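Local structure of aldehyde dehydrogenase (Staphylococcus aureus, 6K10) at residues P223-E228 with A362-R367; S236-F241 with Y374-D379; A253-L258 with Q341-G346; D266-L271 with L349-Y354; Q355-A360 with E380-R385. The protein catalyses the NAD-dependent oxidation of 4,4'-diaponeurosporen-4-al to 4,4'-diaponeurosporenoic acid in the biosynthesis of the carotenoid staphyloxanthin. The protein carries 1 engineered substitution. One frame throughout, in Å; residues are numbered along the deposited sequence.

Interaction 1: residues P223-E228 with A362-R367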
# COMPACT_ATOMS: atom_id res chain seq x y z
N PRO A 223 -0.15 -14.16 19.98
CA PRO A 223 0.36 -14.58 21.29
C PRO A 223 0.22 -13.52 22.36
O PRO A 223 0.27 -12.32 22.09
CB PRO A 223 1.84 -14.87 21.00
CG PRO A 223 2.19 -13.91 19.91
CD PRO A 223 0.93 -13.70 19.09
N VAL A 224 0.02 -13.99 23.59
CA VAL A 224 0.13 -13.15 24.78
C VAL A 224 1.33 -13.66 25.56
O VAL A 224 1.38 -14.84 25.92
CB VAL A 224 -1.14 -13.18 25.64
CG1 VAL A 224 -0.97 -12.34 26.91
CG2 VAL A 224 -2.34 -12.71 24.84
N ILE A 225 2.31 -12.79 25.80
CA ILE A 225 3.42 -13.09 26.69
C ILE A 225 3.09 -12.50 28.05
O ILE A 225 2.74 -11.32 28.15
CB ILE A 225 4.76 -12.53 26.16
CG1 ILE A 225 5.03 -12.99 24.74
CG2 ILE A 225 5.90 -12.99 27.05
CD1 ILE A 225 6.05 -12.14 23.99
N VAL A 226 3.17 -13.33 29.09
CA VAL A 226 2.99 -12.91 30.47
C VAL A 226 4.28 -13.26 31.18
O VAL A 226 4.53 -14.44 31.46
CB VAL A 226 1.78 -13.58 31.13
CG1 VAL A 226 1.66 -13.17 32.60
CG2 VAL A 226 0.50 -13.27 30.37
N ASP A 227 5.12 -12.27 31.45
CA ASP A 227 6.39 -12.56 32.11
C ASP A 227 6.26 -12.46 33.62
O ASP A 227 5.19 -12.14 34.16
CB ASP A 227 7.51 -11.66 31.55
CG ASP A 227 7.53 -10.23 32.11
OD1 ASP A 227 6.83 -9.90 33.09
OD2 ASP A 227 8.31 -9.43 31.55
N GLU A 228 7.35 -12.77 34.32
CA GLU A 228 7.32 -12.94 35.76
C GLU A 228 7.10 -11.64 36.52
O GLU A 228 6.85 -11.70 37.73
CB GLU A 228 8.61 -13.62 36.24
CG GLU A 228 9.89 -12.87 35.89
CD GLU A 228 10.47 -13.29 34.54
OE1 GLU A 228 9.68 -13.53 33.60
OE2 GLU A 228 11.71 -13.38 34.43
N ALA A 362 11.75 -16.75 20.47
CA ALA A 362 12.05 -17.77 19.47
C ALA A 362 10.81 -18.54 19.06
O ALA A 362 10.59 -18.78 17.86
CB ALA A 362 13.11 -18.73 20.03
N PHE A 363 9.98 -18.94 20.03
CA PHE A 363 8.73 -19.64 19.74
C PHE A 363 7.87 -18.83 18.78
O PHE A 363 7.37 -19.36 17.77
CB PHE A 363 7.98 -19.91 21.04
CG PHE A 363 6.77 -20.80 20.88
CD1 PHE A 363 5.55 -20.27 20.50
CD2 PHE A 363 6.85 -22.16 21.13
CE1 PHE A 363 4.43 -21.08 20.36
CE2 PHE A 363 5.74 -22.97 21.00
CZ PHE A 363 4.53 -22.43 20.61
N ILE A 364 7.67 -17.55 19.07
CA ILE A 364 6.79 -16.71 18.25
C ILE A 364 7.42 -16.46 16.88
O ILE A 364 6.72 -16.46 15.86
CB ILE A 364 6.47 -15.40 18.99
CG1 ILE A 364 5.71 -15.69 20.28
CG2 ILE A 364 5.69 -14.43 18.10
CD1 ILE A 364 5.69 -14.53 21.27
N HIS A 365 8.74 -16.27 16.83
CA HIS A 365 9.40 -15.98 15.57
C HIS A 365 9.44 -17.19 14.64
O HIS A 365 9.63 -17.02 13.43
CB HIS A 365 10.82 -15.47 15.83
CG HIS A 365 11.40 -14.69 14.69
ND1 HIS A 365 11.90 -15.28 13.55
CD2 HIS A 365 11.54 -13.35 14.51
CE1 HIS A 365 12.33 -14.35 12.72
NE2 HIS A 365 12.13 -13.17 13.28
N GLN A 366 9.25 -18.40 15.16
CA GLN A 366 9.20 -19.59 14.32
C GLN A 366 7.89 -19.72 13.55
O GLN A 366 7.81 -20.54 12.63
CB GLN A 366 9.41 -20.86 15.16
CG GLN A 366 10.82 -21.04 15.69
CD GLN A 366 11.08 -22.45 16.16
OE1 GLN A 366 10.21 -23.10 16.75
NE2 GLN A 366 12.28 -22.95 15.89
N ARG A 367 6.88 -18.95 13.91
CA ARG A 367 5.55 -19.03 13.35
C ARG A 367 5.24 -17.79 12.52
O ARG A 367 5.97 -16.79 12.59
CB ARG A 367 4.52 -19.21 14.47
CG ARG A 367 4.70 -20.51 15.24
CD ARG A 367 3.96 -20.52 16.56
NE ARG A 367 3.93 -21.86 17.14
CZ ARG A 367 2.91 -22.72 17.00
NH1 ARG A 367 2.98 -23.91 17.56
NH2 ARG A 367 1.84 -22.37 16.30
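P223 begins strand 223-226 and meets I364 of helix 357-365. The CB-CG side of the proline ring does the touching. CG lies 3.8 Å from I364 CD1. CB of P223 is 3.9 Å from the same methyl. The other branch of I364 also reaches the ring, with CG2 4.0 Å from P223 CG, so the isoleucine lies against it with both arms. The backbone of P223 is hydrogen-bonded to Y374 of the neighbouring strand.

V224 points its side chain away from the helix. On the far face of the sheet it packs on P254, Y374 and F376. This alternation belongs to the Rossmann-like, three-layered alpha/beta fold of the aldehyde dehydrogenase catalytic domain. Strand 223-226 runs between strands 256-260 and 372-376, parallel to both. Helix 357-365 links strand 348-354 to strand 372-376 in a beta-alpha-beta crossover that passes over the two strands in between.

I225 returns to the helix side. Its CG1 is anti to the carbonyl carbon (chi1 -54°), and the nearly extended second torsion (chi2 160°) carries CD1 toward the helix. CD1 of I225 stops 3.6 Å from I364 CD1, the closest approach of the two segments. The one I364 methyl is thus shared between P223 and I225, while I364 also packs on L258. I225 has Y354 and L375 as further neighbours.

After the strand, D227 is hydrogen-bonded through OD2 to S377 OG, just past strand 372-376.

Interaction 2: residues S236-F241 with Y374-D379. With EDO (1,2-ethanediol), chain B.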
# COMPACT_ATOMS: atom_id res chain seq x y z
N SER A 236 -5.01 -10.88 33.83
CA SER A 236 -6.08 -11.84 33.59
C SER A 236 -7.38 -11.14 33.20
O SER A 236 -8.16 -11.66 32.39
CB SER A 236 -6.28 -12.72 34.82
OG SER A 236 -7.07 -12.06 35.80
N GLU A 237 -7.63 -9.96 33.77
CA GLU A 237 -8.85 -9.23 33.44
C GLU A 237 -8.80 -8.71 32.01
O GLU A 237 -9.79 -8.82 31.26
CB GLU A 237 -9.06 -8.08 34.43
CG GLU A 237 -9.55 -8.53 35.80
CD GLU A 237 -9.35 -7.47 36.87
OE1 GLU A 237 -9.04 -6.32 36.53
OE2 GLU A 237 -9.50 -7.81 38.07
N ARG A 238 -7.66 -8.15 31.60
CA ARG A 238 -7.55 -7.60 30.25
C ARG A 238 -7.41 -8.70 29.20
O ARG A 238 -7.86 -8.54 28.06
CB ARG A 238 -6.39 -6.61 30.20
CG ARG A 238 -6.61 -5.44 31.16
CD ARG A 238 -5.43 -4.49 31.29
NE ARG A 238 -5.78 -3.42 32.22
CZ ARG A 238 -4.96 -2.44 32.60
NH1 ARG A 238 -3.72 -2.38 32.14
NH2 ARG A 238 -5.39 -1.51 33.45
N ILE A 239 -6.81 -9.84 29.57
CA ILE A 239 -6.76 -10.98 28.66
C ILE A 239 -8.16 -11.53 28.42
O ILE A 239 -8.57 -11.74 27.27
CB ILE A 239 -5.81 -12.07 29.20
CG1 ILE A 239 -4.35 -11.65 29.04
CG2 ILE A 239 -6.06 -13.40 28.50
CD1 ILE A 239 -3.38 -12.44 29.92
N CYS A 240 -8.91 -11.78 29.50
CA CYS A 240 -10.25 -12.33 29.35
C CYS A 240 -11.16 -11.39 28.58
O CYS A 240 -12.02 -11.83 27.81
CB CYS A 240 -10.84 -12.64 30.73
SG CYS A 240 -10.17 -14.10 31.55
N PHE A 241 -11.00 -10.08 28.80
CA PHE A 241 -11.77 -9.09 28.05
C PHE A 241 -11.55 -9.25 26.54
O PHE A 241 -12.51 -9.33 25.77
CB PHE A 241 -11.37 -7.68 28.50
CG PHE A 241 -11.91 -6.59 27.61
CD1 PHE A 241 -13.23 -6.18 27.72
CD2 PHE A 241 -11.10 -5.98 26.67
CE1 PHE A 241 -13.72 -5.18 26.91
CE2 PHE A 241 -11.59 -4.98 25.86
CZ PHE A 241 -12.90 -4.58 25.97
N TYR A 374 0.50 -9.38 22.30
CA TYR A 374 0.32 -8.71 23.58
C TYR A 374 1.42 -9.16 24.54
O TYR A 374 1.81 -10.33 24.55
CB TYR A 374 -1.06 -9.00 24.17
CG TYR A 374 -2.18 -8.75 23.18
CD1 TYR A 374 -2.56 -7.45 22.86
CD2 TYR A 374 -2.83 -9.80 22.55
CE1 TYR A 374 -3.57 -7.21 21.95
CE2 TYR A 374 -3.85 -9.57 21.64
CZ TYR A 374 -4.22 -8.27 21.34
OH TYR A 374 -5.23 -8.04 20.44
N LEU A 375 1.91 -8.21 25.33
CA LEU A 375 2.90 -8.48 26.36
C LEU A 375 2.42 -7.88 27.67
O LEU A 375 2.08 -6.69 27.72
CB LEU A 375 4.27 -7.91 25.99
CG LEU A 375 5.28 -7.90 27.15
CD1 LEU A 375 5.66 -9.31 27.56
CD2 LEU A 375 6.51 -7.09 26.79
N PHE A 376 2.39 -8.69 28.72
CA PHE A 376 2.10 -8.22 30.07
C PHE A 376 3.38 -8.28 30.87
O PHE A 376 3.95 -9.36 31.08
CB PHE A 376 0.98 -9.04 30.72
CG PHE A 376 -0.38 -8.71 30.18
CD1 PHE A 376 -0.86 -9.36 29.05
CD2 PHE A 376 -1.15 -7.73 30.77
CE1 PHE A 376 -2.11 -9.04 28.54
CE2 PHE A 376 -2.40 -7.41 30.26
CZ PHE A 376 -2.88 -8.07 29.14
N SER A 377 3.85 -7.11 31.29
CA SER A 377 5.14 -6.96 31.94
C SER A 377 5.20 -5.60 32.60
O SER A 377 4.60 -4.64 32.12
CB SER A 377 6.29 -7.11 30.94
OG SER A 377 7.56 -6.93 31.55
N GLU A 378 5.92 -5.53 33.72
CA GLU A 378 6.29 -4.27 34.34
C GLU A 378 7.74 -3.91 34.06
O GLU A 378 8.25 -2.92 34.60
CB GLU A 378 6.02 -4.33 35.84
CG GLU A 378 4.57 -4.64 36.19
CD GLU A 378 3.61 -3.60 35.66
OE1 GLU A 378 4.00 -2.41 35.64
OE2 GLU A 378 2.48 -3.96 35.27
N ASP A 379 8.40 -4.69 33.22
CA ASP A 379 9.82 -4.53 32.91
C ASP A 379 9.93 -3.76 31.59
O ASP A 379 9.69 -4.32 30.51
CB ASP A 379 10.49 -5.90 32.84
CG ASP A 379 11.95 -5.84 32.40
OD1 ASP A 379 12.50 -4.73 32.20
OD2 ASP A 379 12.55 -6.92 32.26
C1 EDO B . 2.04 -0.34 34.66
O1 EDO B . 2.05 -1.18 33.50
C2 EDO B . 3.26 0.57 34.65
O2 EDO B . 2.84 1.90 34.99
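Apolar packing of F376 against R238 and I239 makes the contact. I239 CG1 comes obliquely to the F376 ring, 3.5 Å from CE1. The tip of the isoleucine follows, with CD1 3.9 Å from F376 CE1. R238 uses its first methylene: CB sits at the ring edge, near the ring plane, 3.9 Å from F376 CZ.

The polar bonds run elsewhere. From CB the arginine chain is extended (chi2 173°, chi3 179°) and carries its guanidinium away from the strand. R238 NH1 is hydrogen-bonded to N398 O, and NH2 to S441 O of the second subunit. At the end of the other segment S377 OG accepts from D379 N at 2.9 Å, closing an ST turn. D379 then N-caps helix 380-389.

A 1,2-ethanediol, probably from the crystallisation liquor, makes a weak hydrogen bond from O1 to E378 OE2 at 3.3 Å. That carboxylate oxygen is also bonded to T442 OG1 of the second subunit.

Helix 232-244 covers the sheet face opposite helix 357-365. Its packing on strand 372-376 is the helix-on-sheet layering of a Rossmann-like alpha/beta domain, here continued by a subunit interface.

Interaction 3: residues A253-L258 with Q341-G346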
# COMPACT_ATOMS: atom_id res chain seq x y z
N ALA A 253 -8.00 -11.52 18.96
CA ALA A 253 -8.18 -12.15 20.26
C ALA A 253 -6.90 -12.88 20.66
O ALA A 253 -6.21 -13.45 19.82
CB ALA A 253 -9.34 -13.13 20.22
N PRO A 254 -6.57 -12.87 21.95
CA PRO A 254 -5.50 -13.75 22.43
C PRO A 254 -5.73 -15.18 21.97
O PRO A 254 -6.72 -15.82 22.34
CB PRO A 254 -5.61 -13.63 23.95
CG PRO A 254 -6.10 -12.23 24.15
CD PRO A 254 -7.09 -12.01 23.02
N ASP A 255 -4.84 -15.67 21.10
CA ASP A 255 -4.98 -17.06 20.69
C ASP A 255 -4.41 -18.01 21.73
O ASP A 255 -5.10 -18.94 22.16
CB ASP A 255 -4.30 -17.28 19.33
CG ASP A 255 -4.56 -18.68 18.78
OD1 ASP A 255 -3.85 -19.62 19.18
OD2 ASP A 255 -5.50 -18.82 17.97
N TYR A 256 -3.18 -17.78 22.17
CA TYR A 256 -2.53 -18.62 23.17
C TYR A 256 -1.67 -17.76 24.08
O TYR A 256 -1.36 -16.61 23.76
CB TYR A 256 -1.70 -19.74 22.51
CG TYR A 256 -0.54 -19.23 21.68
CD1 TYR A 256 -0.71 -18.94 20.33
CD2 TYR A 256 0.72 -19.06 22.23
CE1 TYR A 256 0.34 -18.48 19.55
CE2 TYR A 256 1.78 -18.60 21.46
CZ TYR A 256 1.58 -18.31 20.12
OH TYR A 256 2.63 -17.86 19.35
N ILE A 257 -1.28 -18.33 25.21
CA ILE A 257 -0.50 -17.64 26.22
C ILE A 257 0.85 -18.32 26.37
O ILE A 257 0.93 -19.55 26.46
CB ILE A 257 -1.24 -17.59 27.57
CG1 ILE A 257 -2.60 -16.90 27.42
CG2 ILE A 257 -0.38 -16.91 28.65
CD1 ILE A 257 -3.30 -16.54 28.73
N LEU A 258 1.92 -17.52 26.36
CA LEU A 258 3.25 -17.93 26.79
C LEU A 258 3.50 -17.23 28.11
O LEU A 258 3.69 -16.01 28.14
CB LEU A 258 4.31 -17.54 25.75
CG LEU A 258 4.35 -18.34 24.45
CD1 LEU A 258 5.14 -17.57 23.41
CD2 LEU A 258 4.95 -19.73 24.66
N GLN A 341 -2.08 -25.84 16.33
CA GLN A 341 -1.88 -26.02 14.90
C GLN A 341 -2.79 -25.16 14.04
O GLN A 341 -2.57 -25.08 12.82
CB GLN A 341 -2.07 -27.49 14.51
CG GLN A 341 -1.31 -28.47 15.37
CD GLN A 341 0.17 -28.17 15.43
OE1 GLN A 341 0.80 -27.88 14.41
NE2 GLN A 341 0.75 -28.25 16.62
N GLU A 342 -3.81 -24.53 14.62
CA GLU A 342 -4.76 -23.74 13.85
C GLU A 342 -5.15 -22.50 14.65
O GLU A 342 -5.09 -22.50 15.88
CB GLU A 342 -6.02 -24.56 13.49
CG GLU A 342 -6.86 -24.98 14.69
CD GLU A 342 -8.17 -25.65 14.30
OE1 GLU A 342 -8.19 -26.89 14.19
OE2 GLU A 342 -9.17 -24.93 14.10
N GLU A 343 -5.55 -21.45 13.93
CA GLU A 343 -6.16 -20.30 14.58
C GLU A 343 -7.44 -20.74 15.28
O GLU A 343 -8.36 -21.26 14.63
CB GLU A 343 -6.44 -19.20 13.56
CG GLU A 343 -7.09 -17.95 14.16
CD GLU A 343 -7.13 -16.78 13.19
OE1 GLU A 343 -6.72 -16.96 12.02
OE2 GLU A 343 -7.55 -15.68 13.59
N ILE A 344 -7.49 -20.55 16.59
CA ILE A 344 -8.59 -21.11 17.38
C ILE A 344 -9.91 -20.44 17.03
O ILE A 344 -10.91 -21.11 16.75
CB ILE A 344 -8.27 -20.99 18.88
CG1 ILE A 344 -6.97 -21.73 19.19
CG2 ILE A 344 -9.42 -21.53 19.72
CD1 ILE A 344 -6.45 -21.49 20.56
N PHE A 345 -9.93 -19.11 17.02
CA PHE A 345 -11.12 -18.33 16.69
C PHE A 345 -12.32 -18.80 17.52
O PHE A 345 -13.42 -19.02 17.01
CB PHE A 345 -11.42 -18.41 15.19
CG PHE A 345 -11.75 -17.09 14.56
CD1 PHE A 345 -10.76 -16.14 14.35
CD2 PHE A 345 -13.05 -16.79 14.17
CE1 PHE A 345 -11.06 -14.93 13.76
CE2 PHE A 345 -13.35 -15.58 13.59
CZ PHE A 345 -12.36 -14.64 13.39
N GLY A 346 -12.07 -18.96 18.81
CA GLY A 346 -13.07 -19.45 19.73
C GLY A 346 -12.62 -19.31 21.17
O GLY A 346 -11.49 -18.89 21.45
O HOH W 1 -7.64 -17.27 17.84
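D255 meets I344 with its whole carboxylate. From CB the side chain turns CG anti to the backbone N (chi1 -174°), which brings the carboxylate beside the isoleucine. CG is 3.8 Å from I344 CD1. OD1 lies 3.5 Å from the same methyl and forms a salt bridge with K221 NZ. The other oxygen takes the loop. OD2 accepts from I344 N at 3.0 Å, nearly straight at 175°, with the N-H coming at the oxygen almost head-on, in line with its bond to CG. A water also donates to D255 OD2, at 2.6 Å. The same water accepts from F345 N at 3.0 Å, so one oxygen holds two successive backbone N-H groups, one directly and one through water.

K221 NZ is hydrogen-bonded to E342 O as well, which ties lysine, aspartate and loop together. The lysine would be expected to favour the charged aspartate. The backbone O of D255 is buried without a polar partner and faces I344 CD1.

E343 is hydrogen-bonded through OE1 to G220 N. Its side chain is about 5 Å from that of S251, an engineered residue at a predicted active-site position. The loop carries the E-I-F-G run familiar from aldehyde dehydrogenases, and it lies next to the predicted active site.

Interaction 4: residues D266-L271 with L349-Y354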
# COMPACT_ATOMS: atom_id res chain seq x y z
N ASP A 266 -0.30 -18.93 39.19
CA ASP A 266 -0.95 -17.68 39.57
C ASP A 266 -1.87 -17.18 38.46
O ASP A 266 -2.98 -16.72 38.73
CB ASP A 266 0.10 -16.61 39.90
CG ASP A 266 0.84 -16.89 41.19
OD1 ASP A 266 0.24 -17.49 42.11
OD2 ASP A 266 2.02 -16.51 41.29
N LEU A 267 -1.41 -17.27 37.21
CA LEU A 267 -2.22 -16.79 36.10
C LEU A 267 -3.48 -17.62 35.92
O LEU A 267 -4.57 -17.07 35.70
CB LEU A 267 -1.40 -16.79 34.81
CG LEU A 267 -2.12 -16.23 33.58
CD1 LEU A 267 -2.46 -14.76 33.78
CD2 LEU A 267 -1.29 -16.44 32.33
N ILE A 268 -3.36 -18.94 36.01
CA ILE A 268 -4.52 -19.81 35.87
C ILE A 268 -5.55 -19.49 36.94
O ILE A 268 -6.75 -19.39 36.67
CB ILE A 268 -4.10 -21.29 35.91
CG1 ILE A 268 -3.30 -21.64 34.66
CG2 ILE A 268 -5.32 -22.19 36.04
CD1 ILE A 268 -2.88 -23.08 34.59
N THR A 269 -5.09 -19.31 38.18
CA THR A 269 -5.99 -18.96 39.27
C THR A 269 -6.70 -17.64 38.99
O THR A 269 -7.92 -17.52 39.17
CB THR A 269 -5.21 -18.88 40.59
OG1 THR A 269 -4.76 -20.19 40.96
CG2 THR A 269 -6.08 -18.30 41.70
N ALA A 270 -5.95 -16.63 38.53
CA ALA A 270 -6.54 -15.32 38.29
C ALA A 270 -7.50 -15.34 37.11
O ALA A 270 -8.56 -14.70 37.15
CB ALA A 270 -5.45 -14.28 38.08
N LEU A 271 -7.15 -16.06 36.04
CA LEU A 271 -8.04 -16.16 34.89
C LEU A 271 -9.36 -16.81 35.27
O LEU A 271 -10.43 -16.35 34.88
CB LEU A 271 -7.37 -16.95 33.76
CG LEU A 271 -6.21 -16.30 33.00
CD1 LEU A 271 -5.45 -17.35 32.23
CD2 LEU A 271 -6.72 -15.21 32.07
N LEU A 349 -8.46 -21.18 25.40
CA LEU A 349 -7.23 -20.43 25.66
C LEU A 349 -6.14 -21.37 26.17
O LEU A 349 -6.10 -21.68 27.37
CB LEU A 349 -7.49 -19.31 26.66
CG LEU A 349 -6.33 -18.34 26.89
CD1 LEU A 349 -5.95 -17.63 25.59
CD2 LEU A 349 -6.72 -17.33 27.96
N PRO A 350 -5.25 -21.83 25.30
CA PRO A 350 -4.15 -22.69 25.76
C PRO A 350 -3.05 -21.87 26.42
O PRO A 350 -2.76 -20.75 26.02
CB PRO A 350 -3.64 -23.34 24.47
CG PRO A 350 -4.06 -22.41 23.38
CD PRO A 350 -5.31 -21.73 23.84
N ILE A 351 -2.44 -22.47 27.44
CA ILE A 351 -1.41 -21.81 28.24
C ILE A 351 -0.14 -22.65 28.16
O ILE A 351 -0.13 -23.80 28.60
CB ILE A 351 -1.86 -21.61 29.69
CG1 ILE A 351 -3.09 -20.69 29.74
CG2 ILE A 351 -0.73 -21.06 30.55
CD1 ILE A 351 -3.80 -20.69 31.07
N LEU A 352 0.92 -22.07 27.60
CA LEU A 352 2.22 -22.70 27.50
C LEU A 352 3.22 -21.95 28.37
O LEU A 352 3.12 -20.73 28.53
CB LEU A 352 2.73 -22.73 26.05
CG LEU A 352 1.97 -23.49 24.96
CD1 LEU A 352 0.72 -22.75 24.50
CD2 LEU A 352 2.89 -23.78 23.78
N THR A 353 4.19 -22.67 28.92
CA THR A 353 5.19 -22.07 29.78
C THR A 353 6.52 -21.89 29.05
O THR A 353 6.83 -22.62 28.11
CB THR A 353 5.43 -22.90 31.04
OG1 THR A 353 6.02 -24.16 30.68
CG2 THR A 353 4.13 -23.16 31.74
N TYR A 354 7.29 -20.91 29.51
CA TYR A 354 8.64 -20.68 29.01
C TYR A 354 9.53 -20.32 30.20
O TYR A 354 9.05 -19.90 31.25
CB TYR A 354 8.66 -19.57 27.94
CG TYR A 354 8.45 -18.16 28.46
CD1 TYR A 354 9.51 -17.39 28.90
CD2 TYR A 354 7.17 -17.60 28.50
CE1 TYR A 354 9.32 -16.11 29.36
CE2 TYR A 354 6.98 -16.32 28.97
CZ TYR A 354 8.06 -15.57 29.40
OH TYR A 354 7.88 -14.29 29.87
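Helix segment 266-271 runs nearly antiparallel to strand segment 349-354, with 160° between their directions and an axis separation of 11.0 Å, and I351 bridges the gap to I268 and L271. The contact is wholly apolar. I351 points at the helix. Its CG1 is anti to the carbonyl carbon (chi1 -63°), and from there an extended chain pushes CD1 out between two side chains one helical turn apart.

I268 meets that methyl with its CG1, 3.7 Å from I351 CD1. This is a flank contact, since the isoleucine touches with a methylene and not with its end. L271 behaves differently. It comes tip to tip, with CD1 3.9 Å from I351 CD1. The same L271 methyl is 4.5 Å from L349 CD2, a looser touch two residues earlier on the strand.

L271 is buried and also packs on S236, C240 and L329. I268 sits at the outer end, partly exposed, against D331. I351 packs on V259 and L349 on I257, both of the adjacent strand 256-260.

Helix 264-279 follows strand 256-260 and lies on the same sheet face as helix 232-244. A helix antiparallel to the parallel strands it covers is the pattern of a Rossmann-like alpha/beta domain.

Interaction 5: residues Q355-A360 with E380-R385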
# COMPACT_ATOMS: atom_id res chain seq x y z
N GLN A 355 10.84 -20.50 30.02
CA GLN A 355 11.77 -20.22 31.10
C GLN A 355 12.49 -18.89 30.95
O GLN A 355 12.84 -18.27 31.96
CB GLN A 355 12.82 -21.34 31.22
CG GLN A 355 12.27 -22.63 31.81
CD GLN A 355 13.37 -23.54 32.33
N SER A 356 12.72 -18.44 29.72
CA SER A 356 13.36 -17.15 29.47
C SER A 356 12.69 -16.48 28.28
O SER A 356 12.16 -17.14 27.39
CB SER A 356 14.87 -17.30 29.23
OG SER A 356 15.17 -17.92 27.99
N LEU A 357 12.74 -15.14 28.28
CA LEU A 357 12.10 -14.38 27.21
C LEU A 357 12.63 -14.75 25.84
O LEU A 357 11.90 -14.68 24.84
CB LEU A 357 12.28 -12.88 27.45
CG LEU A 357 11.43 -12.00 26.52
CD1 LEU A 357 9.96 -12.14 26.88
CD2 LEU A 357 11.86 -10.53 26.57
N ASP A 358 13.91 -15.14 25.76
CA ASP A 358 14.48 -15.55 24.48
C ASP A 358 13.75 -16.76 23.92
O ASP A 358 13.56 -16.87 22.70
CB ASP A 358 15.98 -15.84 24.64
CG ASP A 358 16.74 -14.66 25.23
OD1 ASP A 358 17.03 -13.69 24.49
OD2 ASP A 358 17.06 -14.71 26.44
N GLU A 359 13.31 -17.68 24.79
CA GLU A 359 12.55 -18.83 24.32
C GLU A 359 11.17 -18.42 23.82
O GLU A 359 10.72 -18.89 22.77
CB GLU A 359 12.44 -19.87 25.44
N ALA A 360 10.50 -17.53 24.55
CA ALA A 360 9.20 -17.04 24.09
C ALA A 360 9.32 -16.34 22.73
O ALA A 360 8.51 -16.58 21.82
CB ALA A 360 8.60 -16.10 25.13
N GLU A 380 10.29 -2.48 31.70
CA GLU A 380 10.51 -1.61 30.55
C GLU A 380 11.33 -2.28 29.46
O GLU A 380 10.97 -2.25 28.27
CB GLU A 380 11.23 -0.34 31.00
CG GLU A 380 10.37 0.87 31.18
CD GLU A 380 11.16 2.02 31.77
OE1 GLU A 380 11.89 2.69 31.01
OE2 GLU A 380 11.06 2.25 33.00
N ASN A 381 12.47 -2.87 29.84
CA ASN A 381 13.40 -3.38 28.84
C ASN A 381 12.87 -4.64 28.17
O ASN A 381 13.22 -4.91 27.01
CB ASN A 381 14.76 -3.63 29.49
CG ASN A 381 15.47 -2.34 29.83
OD1 ASN A 381 15.05 -1.26 29.41
ND2 ASN A 381 16.54 -2.44 30.60
N ALA A 382 12.06 -5.43 28.86
CA ALA A 382 11.37 -6.53 28.20
C ALA A 382 10.38 -6.00 27.17
O ALA A 382 10.28 -6.53 26.06
CB ALA A 382 10.65 -7.41 29.23
N THR A 383 9.64 -4.95 27.54
CA THR A 383 8.75 -4.28 26.60
C THR A 383 9.49 -3.86 25.34
O THR A 383 9.04 -4.11 24.22
CB THR A 383 8.11 -3.06 27.28
OG1 THR A 383 7.50 -3.47 28.51
CG2 THR A 383 7.07 -2.41 26.39
N GLN A 384 10.66 -3.24 25.52
CA GLN A 384 11.43 -2.77 24.38
C GLN A 384 11.90 -3.94 23.52
O GLN A 384 11.84 -3.86 22.28
CB GLN A 384 12.62 -1.95 24.87
CG GLN A 384 13.44 -1.32 23.76
N ARG A 385 12.36 -5.02 24.15
CA ARG A 385 12.82 -6.19 23.39
C ARG A 385 11.71 -6.74 22.50
O ARG A 385 11.94 -7.04 21.32
CB ARG A 385 13.32 -7.27 24.34
CG ARG A 385 14.77 -7.15 24.75
CD ARG A 385 15.30 -8.50 25.21
NE ARG A 385 15.52 -9.40 24.08
CZ ARG A 385 15.81 -10.69 24.19
NH1 ARG A 385 15.91 -11.25 25.38
NH2 ARG A 385 15.99 -11.43 23.10
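L357 packs on A382 and on the CB of R385 in the inner part of the contact; the guanidinium of R385 meets D358 in the outer part. Within, L357 points at helix 380-389 from the first turn of helix 357-365. Its CD2 lies 4.3 Å from A382 CB and 4.2 Å from R385 CB. A382 is buried, with D227 and S377 also beside it. The leucine lies against the first turn of helix 380-389 at ordinary van der Waals distance.

The outer side is polar and partly open to solvent. There the distances are shorter but the residues are less enclosed. R385 bends at its third torsion (chi3 74°), which swings the guanidinium over to D358. NH1 and NH2 both donate to D358 OD1, each at 2.8 Å. OD1 lies close to the guanidinium plane, at the edge between NH1 and NH2. The two planes are 42° apart, and both nitrogens reach OD1 from the same face of the carboxylate, well out of its plane.

One oxygen thus takes a forked, end-on grip, with both N-H angles bent to about 140°. This is not the paired bridge in which two nitrogens meet two oxygens. R385 NE forms a second salt bridge, to E389 OE2. The arginine is held between two carboxylates on different helices, and its charge probably offsets part of theirs. D358, in the first turn after the N-cap S356, may also be favoured as an anion by the helix start.

How the interactions relate
Interactions 1, 2 and 4 are buried, apolar helix-on-sheet contacts. Interactions 1 and 2 use the neighbouring strands 223-226 and 372-376 from opposite faces. Interaction 4 lies on the same face as interaction 2, and their helices touch through C240 and L271. Interaction 5 shares helix 357-365 with interaction 1 but joins two helices nearer the surface, where a salt bridge is added to apolar packing. Interaction 3 differs again: it fixes a loop to D255, beside strand 256-260, through a hydrogen bond and a water, close to the predicted active site. Strand 256-260 lies between the strands of interactions 1 and 4, with backbone hydrogen bonds to both.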